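Local structure of polysaccharide deacetylase-like protein (Bacillus anthracis, 4V33) at residues A230-V236 with F259-T265; G207-M212 with G243-D249. The protein is a putative polysaccharide deacetylase that probably removes acetyl groups from cell-wall glycan, and is one of two such proteins required for osmotic stability and cell shape. One frame throughout, in Å; residues are numbered along the deposited sequence.

Interaction 1: residues A230-V236 with F259-T265; sequences ATEYMIV and FSMQSHT. With ZN (zinc ion), chain D.
E232 and M261 lie flank to flank on one face of a parallel strand pair. Both leave the chain with CG anti to the backbone N (chi1 175° for E232), which sends them the same way and puts E232 CG 3.6 Å from M261 SD. Further along this face F259 leans across, its CE2 3.9 Å from A230 CB. Helix 247-255 closes over these side chains, with M253 against E232 and F259 and V254 against M261. Strand 230-234, that helix and strand 259-263 make one beta-alpha-beta unit of the NodB-type (CE4) deacetylase domain. The backbones zip together through bonds such as S260 N to A230 O at 2.8 Å; just past its own strand, H264 N still bonds to M234 O, and V236 N closes on T265 O. The face that carries T231, Y233, S260 and Q262 is less purely apolar, and admits water at one end. Here T231 CG2 sits 3.9 Å above the centre of the Y233 ring and also touches CG of Q262; the amide plane of Q262 and the Y233 ring are 86° apart. Water 1 bridges T231 OG1 (2.8 Å) and S260 OG, and the latter also receives Q262 NE2 and pairs with E188. At the C-terminal end H264 NE2 binds the zinc ion at 2.2 Å, with water 2, D206 and H268, in the Asp-His-His site. The bond of H264 ND1 with A300 O helps fix the imidazole's turn.

Interaction 2: residues G207-M212 with G243-D249; sequences GMKNNM and GSLSTSD
The carboxylate of D249 is engaged on both faces and in between. M212 CG lies over one face, 3.9 Å from D249 CG; from the opposite face the backbone N of S246 meets OD2, 41° out of the plane. Close to the plane itself, K209 NZ approaches the syn lone pair of OD2 at 2.7 Å in a salt bridge. With CG anti to its backbone N and the chain bent at chi2 (75°), K209 runs across D249 at about a right angle. OD2 is therefore gripped by two donors, while water 3 donates to OD1 and is also a weak, long partner of K209 NZ. D249 N in turn bonds to S246 OG, completing a capping box at the start of helix 247-255, where the helix end would probably add to the stabilisation of the negative charge. The backbones join in a single bridge: L245 N gives to G207 O and K209 N to G243 O, both at 2.9 Å. The L245 side chain packs with CD1 3.9 Å from G207 CA and CD2 3.8 Å from M212 CG. A type I turn, M208 to N211, carries the chain from the end of strand 199-206 into helix 211-221. M212 and L245 both also pack on M253 of helix 247-255, and M208 on A151 of strand 151-152.

Overall arrangement
After the separate N-terminal antiparallel sheet, the chain enters the deacetylase domain, and strand 199-206 delivers D206 to the zinc ion. Residues 207-212 follow at once, leading through helix 211-221 to strand 230-234. Interaction 2 closes its loop when 243-249 returns to 207-212; interaction 1 closes later, when 259-265 comes alongside 230-236. The two loops cross, since each begins or ends within the other. They also touch: E232 CG lies 4.0 Å from L245 CD1, and E232 OE2 makes a weak hydrogen bond with G207 N. Together they join two neighbouring strands of the parallel sheet at its metal-binding end, and set the loops that lead into helices 211-221 and 247-255 against each other there.

Interaction 1: residues A230-V236 with F259-T265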
loop_
_atom_site.group_PDB
_atom_site.type_symbol
_atom_site.label_atom_id
_atom_site.label_comp_id
_atom_site.label_asym_id
_atom_site.label_seq_id
_atom_site.Cartn_x
_atom_site.Cartn_y
_atom_site.Cartn_z
ATOM N N ALA A 230 6.807 -7.553 -4.159
ATOM C CA ALA A 230 5.570 -7.810 -4.877
ATOM C C ALA A 230 4.794 -8.927 -4.208
ATOM O O ALA A 230 5.350 -9.688 -3.417
ATOM C CB ALA A 230 5.865 -8.188 -6.345
ATOM N N THR A 231 3.508 -9.010 -4.535
ATOM C CA THR A 231 2.625 -10.047 -3.996
ATOM C C THR A 231 2.265 -11.038 -5.098
ATOM O O THR A 231 1.894 -10.642 -6.201
ATOM C CB THR A 231 1.325 -9.424 -3.468
ATOM O OG1 THR A 231 1.635 -8.525 -2.393
ATOM C CG2 THR A 231 0.362 -10.497 -2.968
ATOM N N GLU A 232 2.387 -12.328 -4.795
ATOM C CA GLU A 232 1.947 -13.374 -5.704
ATOM C C GLU A 232 0.739 -14.027 -5.063
ATOM O O GLU A 232 0.825 -14.493 -3.930
ATOM C CB GLU A 232 3.046 -14.423 -5.880
ATOM C CG GLU A 232 2.618 -15.630 -6.722
ATOM C CD GLU A 232 2.469 -15.269 -8.180
ATOM O OE1 GLU A 232 3.493 -14.863 -8.781
ATOM O OE2 GLU A 232 1.340 -15.367 -8.714
ATOM N N TYR A 233 -0.385 -14.043 -5.771
ATOM C CA TYR A 233 -1.565 -14.736 -5.277
ATOM C C TYR A 233 -1.605 -16.122 -5.913
ATOM O O TYR A 233 -1.943 -16.272 -7.081
ATOM C CB TYR A 233 -2.822 -13.968 -5.644
ATOM C CG TYR A 233 -3.025 -12.606 -4.997
ATOM C CD1 TYR A 233 -3.360 -12.492 -3.651
ATOM C CD2 TYR A 233 -2.950 -11.441 -5.760
ATOM C CE1 TYR A 233 -3.596 -11.244 -3.071
ATOM C CE2 TYR A 233 -3.186 -10.196 -5.196
ATOM C CZ TYR A 233 -3.523 -10.110 -3.860
ATOM O OH TYR A 233 -3.775 -8.881 -3.306
ATOM N N MET A 234 -1.256 -17.135 -5.127
ATOM C CA MET A 234 -1.046 -18.489 -5.622
ATOM C C MET A 234 -2.323 -19.320 -5.581
ATOM O O MET A 234 -3.001 -19.368 -4.547
ATOM C CB MET A 234 0.009 -19.167 -4.736
ATOM C CG MET A 234 0.371 -20.588 -5.140
ATOM S SD MET A 234 1.537 -20.552 -6.517
ATOM C CE MET A 234 0.871 -21.861 -7.556
ATOM N N ILE A 235 -2.663 -19.968 -6.696
ATOM C CA ILE A 235 -3.697 -21.003 -6.667
ATOM C C ILE A 235 -3.061 -22.173 -5.933
ATOM O O ILE A 235 -2.172 -22.832 -6.465
ATOM C CB ILE A 235 -4.147 -21.410 -8.083
ATOM C CG1 ILE A 235 -4.832 -20.221 -8.766
ATOM C CG2 ILE A 235 -5.125 -22.601 -8.009
ATOM C CD1 ILE A 235 -4.996 -20.405 -10.279
ATOM N N VAL A 236 -3.474 -22.412 -4.686
ATOM C CA VAL A 236 -2.645 -23.208 -3.793
ATOM C C VAL A 236 -2.516 -24.671 -4.240
ATOM O O VAL A 236 -1.450 -25.279 -4.122
ATOM C CB VAL A 236 -3.108 -23.071 -2.326
ATOM C CG1 VAL A 236 -2.239 -23.911 -1.400
ATOM C CG2 VAL A 236 -3.060 -21.594 -1.901
ATOM N N PHE A 259 9.294 -11.389 -2.614
ATOM C CA PHE A 259 7.896 -11.773 -2.724
ATOM C C PHE A 259 7.179 -12.045 -1.415
ATOM O O PHE A 259 7.722 -12.656 -0.496
ATOM C CB PHE A 259 7.731 -12.972 -3.657
ATOM C CG PHE A 259 7.654 -12.592 -5.101
ATOM C CD1 PHE A 259 8.807 -12.435 -5.846
ATOM C CD2 PHE A 259 6.424 -12.367 -5.711
ATOM C CE1 PHE A 259 8.746 -12.061 -7.180
ATOM C CE2 PHE A 259 6.355 -11.991 -7.045
ATOM C CZ PHE A 259 7.525 -11.848 -7.780
ATOM N N SER A 260 5.942 -11.567 -1.370
ATOM C CA SER A 260 4.980 -11.966 -0.355
ATOM C C SER A 260 4.035 -12.952 -1.039
ATOM O O SER A 260 3.380 -12.610 -2.021
ATOM C CB SER A 260 4.201 -10.747 0.115
ATOM O OG SER A 260 3.191 -11.110 1.038
ATOM N N MET A 261 3.974 -14.179 -0.528
ATOM C CA MET A 261 3.205 -15.236 -1.180
ATOM C C MET A 261 1.857 -15.364 -0.489
ATOM O O MET A 261 1.776 -15.740 0.679
ATOM C CB MET A 261 3.977 -16.558 -1.121
ATOM C CG MET A 261 3.398 -17.686 -1.971
ATOM S SD MET A 261 3.594 -17.413 -3.751
ATOM C CE MET A 261 5.217 -16.722 -3.742
ATOM N N GLN A 262 0.804 -15.016 -1.214
ATOM C CA GLN A 262 -0.528 -14.928 -0.641
ATOM C C GLN A 262 -1.480 -15.828 -1.425
ATOM O O GLN A 262 -1.048 -16.556 -2.317
ATOM C CB GLN A 262 -0.980 -13.460 -0.622
ATOM C CG GLN A 262 -0.014 -12.545 0.164
ATOM C CD GLN A 262 0.068 -12.933 1.634
ATOM O OE1 GLN A 262 -0.928 -13.345 2.233
ATOM N NE2 GLN A 262 1.263 -12.817 2.219
ATOM N N SER A 263 -2.763 -15.789 -1.087
ATOM C CA SER A 263 -3.708 -16.801 -1.570
ATOM C C SER A 263 -4.539 -16.392 -2.787
ATOM O O SER A 263 -4.997 -15.261 -2.875
ATOM C CB SER A 263 -4.661 -17.167 -0.431
ATOM O OG SER A 263 -5.614 -18.141 -0.840
ATOM N N HIS A 264 -4.770 -17.336 -3.699
ATOM C CA HIS A 264 -5.750 -17.140 -4.778
ATOM C C HIS A 264 -6.796 -18.251 -4.688
ATOM O O HIS A 264 -7.352 -18.660 -5.702
ATOM C CB HIS A 264 -5.066 -17.157 -6.159
ATOM C CG HIS A 264 -5.778 -16.369 -7.226
ATOM N ND1 HIS A 264 -6.823 -15.509 -6.968
ATOM C CD2 HIS A 264 -5.558 -16.294 -8.563
ATOM C CE1 HIS A 264 -7.229 -14.954 -8.101
ATOM N NE2 HIS A 264 -6.482 -15.419 -9.086
ATOM N N THR A 265 -7.071 -18.693 -3.455
ATOM C CA THR A 265 -7.919 -19.856 -3.131
ATOM C C THR A 265 -7.248 -21.188 -3.472
ATOM O O THR A 265 -6.138 -21.223 -3.999
ATOM C CB THR A 265 -9.363 -19.808 -3.736
ATOM O OG1 THR A 265 -9.328 -20.161 -5.125
ATOM C CG2 THR A 265 -10.001 -18.429 -3.549
HETATM ZN ZN ZN D . -6.823 -15.738 -11.195
HETATM O O HOH W 1 1.248 -9.036 0.351
HETATM O O HOH W 2 -6.791 -15.634 -13.230
#

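Interaction 2: residues G207-M212 with G243-D249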
loop_
_atom_site.group_PDB
_atom_site.type_symbol
_atom_site.label_atom_id
_atom_site.label_comp_id
_atom_site.label_asym_id
_atom_site.label_seq_id
_atom_site.Cartn_x
_atom_site.Cartn_y
_atom_site.Cartn_z
ATOM N N GLY A 207 0.035 -17.712 -9.835
ATOM C CA GLY A 207 1.219 -18.502 -9.556
ATOM C C GLY A 207 1.722 -19.267 -10.766
ATOM O O GLY A 207 2.185 -20.400 -10.645
ATOM N N MET A 208 1.625 -18.653 -11.943
ATOM C CA MET A 208 2.210 -19.243 -13.138
ATOM C C MET A 208 3.729 -19.327 -13.017
ATOM O O MET A 208 4.373 -18.437 -12.449
ATOM C CB MET A 208 1.842 -18.419 -14.370
ATOM C CG MET A 208 0.380 -18.526 -14.733
ATOM S SD MET A 208 -0.010 -17.492 -16.162
ATOM C CE MET A 208 -0.940 -16.199 -15.358
ATOM N N LYS A 209 4.292 -20.391 -13.582
ATOM C CA LYS A 209 5.733 -20.597 -13.601
ATOM C C LYS A 209 6.450 -19.396 -14.210
ATOM O O LYS A 209 7.536 -19.004 -13.756
ATOM C CB LYS A 209 6.059 -21.855 -14.409
ATOM C CG LYS A 209 7.536 -22.193 -14.508
ATOM C CD LYS A 209 8.034 -22.770 -13.207
ATOM C CE LYS A 209 9.320 -23.562 -13.398
ATOM N NZ LYS A 209 9.671 -24.271 -12.141
ATOM N N ASN A 210 5.834 -18.792 -15.224
ATOM C CA ASN A 210 6.466 -17.655 -15.892
ATOM C C ASN A 210 6.665 -16.449 -14.981
ATOM O O ASN A 210 7.412 -15.539 -15.320
ATOM C CB ASN A 210 5.710 -17.256 -17.174
ATOM C CG ASN A 210 4.292 -16.783 -16.899
ATOM O OD1 ASN A 210 4.060 -15.909 -16.064
ATOM N ND2 ASN A 210 3.329 -17.381 -17.594
ATOM N N ASN A 211 6.023 -16.442 -13.817
ATOM C CA ASN A 211 6.253 -15.344 -12.882
ATOM C C ASN A 211 7.685 -15.341 -12.339
ATOM O O ASN A 211 8.139 -14.343 -11.779
ATOM C CB ASN A 211 5.226 -15.345 -11.747
ATOM C CG ASN A 211 3.864 -14.795 -12.178
ATOM O OD1 ASN A 211 3.039 -14.457 -11.340
ATOM N ND2 ASN A 211 3.627 -14.707 -13.480
ATOM N N MET A 212 8.412 -16.439 -12.531
ATOM C CA MET A 212 9.853 -16.416 -12.267
ATOM C C MET A 212 10.571 -15.386 -13.147
ATOM O O MET A 212 11.617 -14.866 -12.757
ATOM C CB MET A 212 10.487 -17.803 -12.425
ATOM C CG MET A 212 10.095 -18.786 -11.325
ATOM S SD MET A 212 10.675 -18.275 -9.689
ATOM C CE MET A 212 12.397 -18.761 -9.776
ATOM N N GLY A 243 3.302 -25.993 -15.287
ATOM C CA GLY A 243 2.900 -24.643 -15.640
ATOM C C GLY A 243 2.843 -23.648 -14.495
ATOM O O GLY A 243 2.635 -22.454 -14.730
ATOM N N SER A 244 2.997 -24.134 -13.259
ATOM C CA SER A 244 2.900 -23.285 -12.074
ATOM C C SER A 244 4.225 -23.233 -11.328
ATOM O O SER A 244 5.131 -24.024 -11.590
ATOM C CB SER A 244 1.817 -23.811 -11.123
ATOM O OG SER A 244 0.521 -23.643 -11.677
ATOM N N LEU A 245 4.327 -22.295 -10.391
ATOM C CA LEU A 245 5.485 -22.228 -9.501
ATOM C C LEU A 245 5.666 -23.515 -8.713
ATOM O O LEU A 245 4.696 -24.105 -8.228
ATOM C CB LEU A 245 5.328 -21.066 -8.527
ATOM C CG LEU A 245 5.304 -19.677 -9.176
ATOM C CD1 LEU A 245 4.846 -18.647 -8.162
ATOM C CD2 LEU A 245 6.677 -19.317 -9.742
ATOM N N SER A 246 6.917 -23.938 -8.583
ATOM C CA SER A 246 7.252 -25.089 -7.768
ATOM C C SER A 246 7.489 -24.652 -6.333
ATOM O O SER A 246 7.575 -23.457 -6.035
ATOM C CB SER A 246 8.513 -25.763 -8.301
ATOM O OG SER A 246 9.640 -24.902 -8.163
ATOM N N THR A 247 7.606 -25.631 -5.444
ATOM C CA THR A 247 7.952 -25.354 -4.063
ATOM C C THR A 247 9.296 -24.634 -4.000
ATOM O O THR A 247 9.442 -23.648 -3.277
ATOM C CB THR A 247 7.984 -26.643 -3.235
ATOM O OG1 THR A 247 6.649 -27.162 -3.128
ATOM C CG2 THR A 247 8.535 -26.376 -1.834
ATOM N N SER A 248 10.263 -25.098 -4.788
ATOM C CA SER A 248 11.572 -24.449 -4.805
ATOM C C SER A 248 11.507 -23.025 -5.362
ATOM O O SER A 248 12.212 -22.143 -4.870
ATOM C CB SER A 248 12.613 -25.295 -5.549
ATOM O OG SER A 248 12.262 -25.479 -6.906
ATOM N N ASP A 249 10.663 -22.796 -6.369
ATOM C CA ASP A 249 10.474 -21.444 -6.911
ATOM C C ASP A 249 9.953 -20.513 -5.829
ATOM O O ASP A 249 10.453 -19.405 -5.641
ATOM C CB ASP A 249 9.450 -21.428 -8.054
ATOM C CG ASP A 249 9.953 -22.093 -9.314
ATOM O OD1 ASP A 249 11.179 -22.192 -9.505
ATOM O OD2 ASP A 249 9.103 -22.510 -10.125
HETATM O O HOH W 3 12.350 -22.137 -11.964
HETATM O O HOH W 4 4.024 -20.475 -16.879
#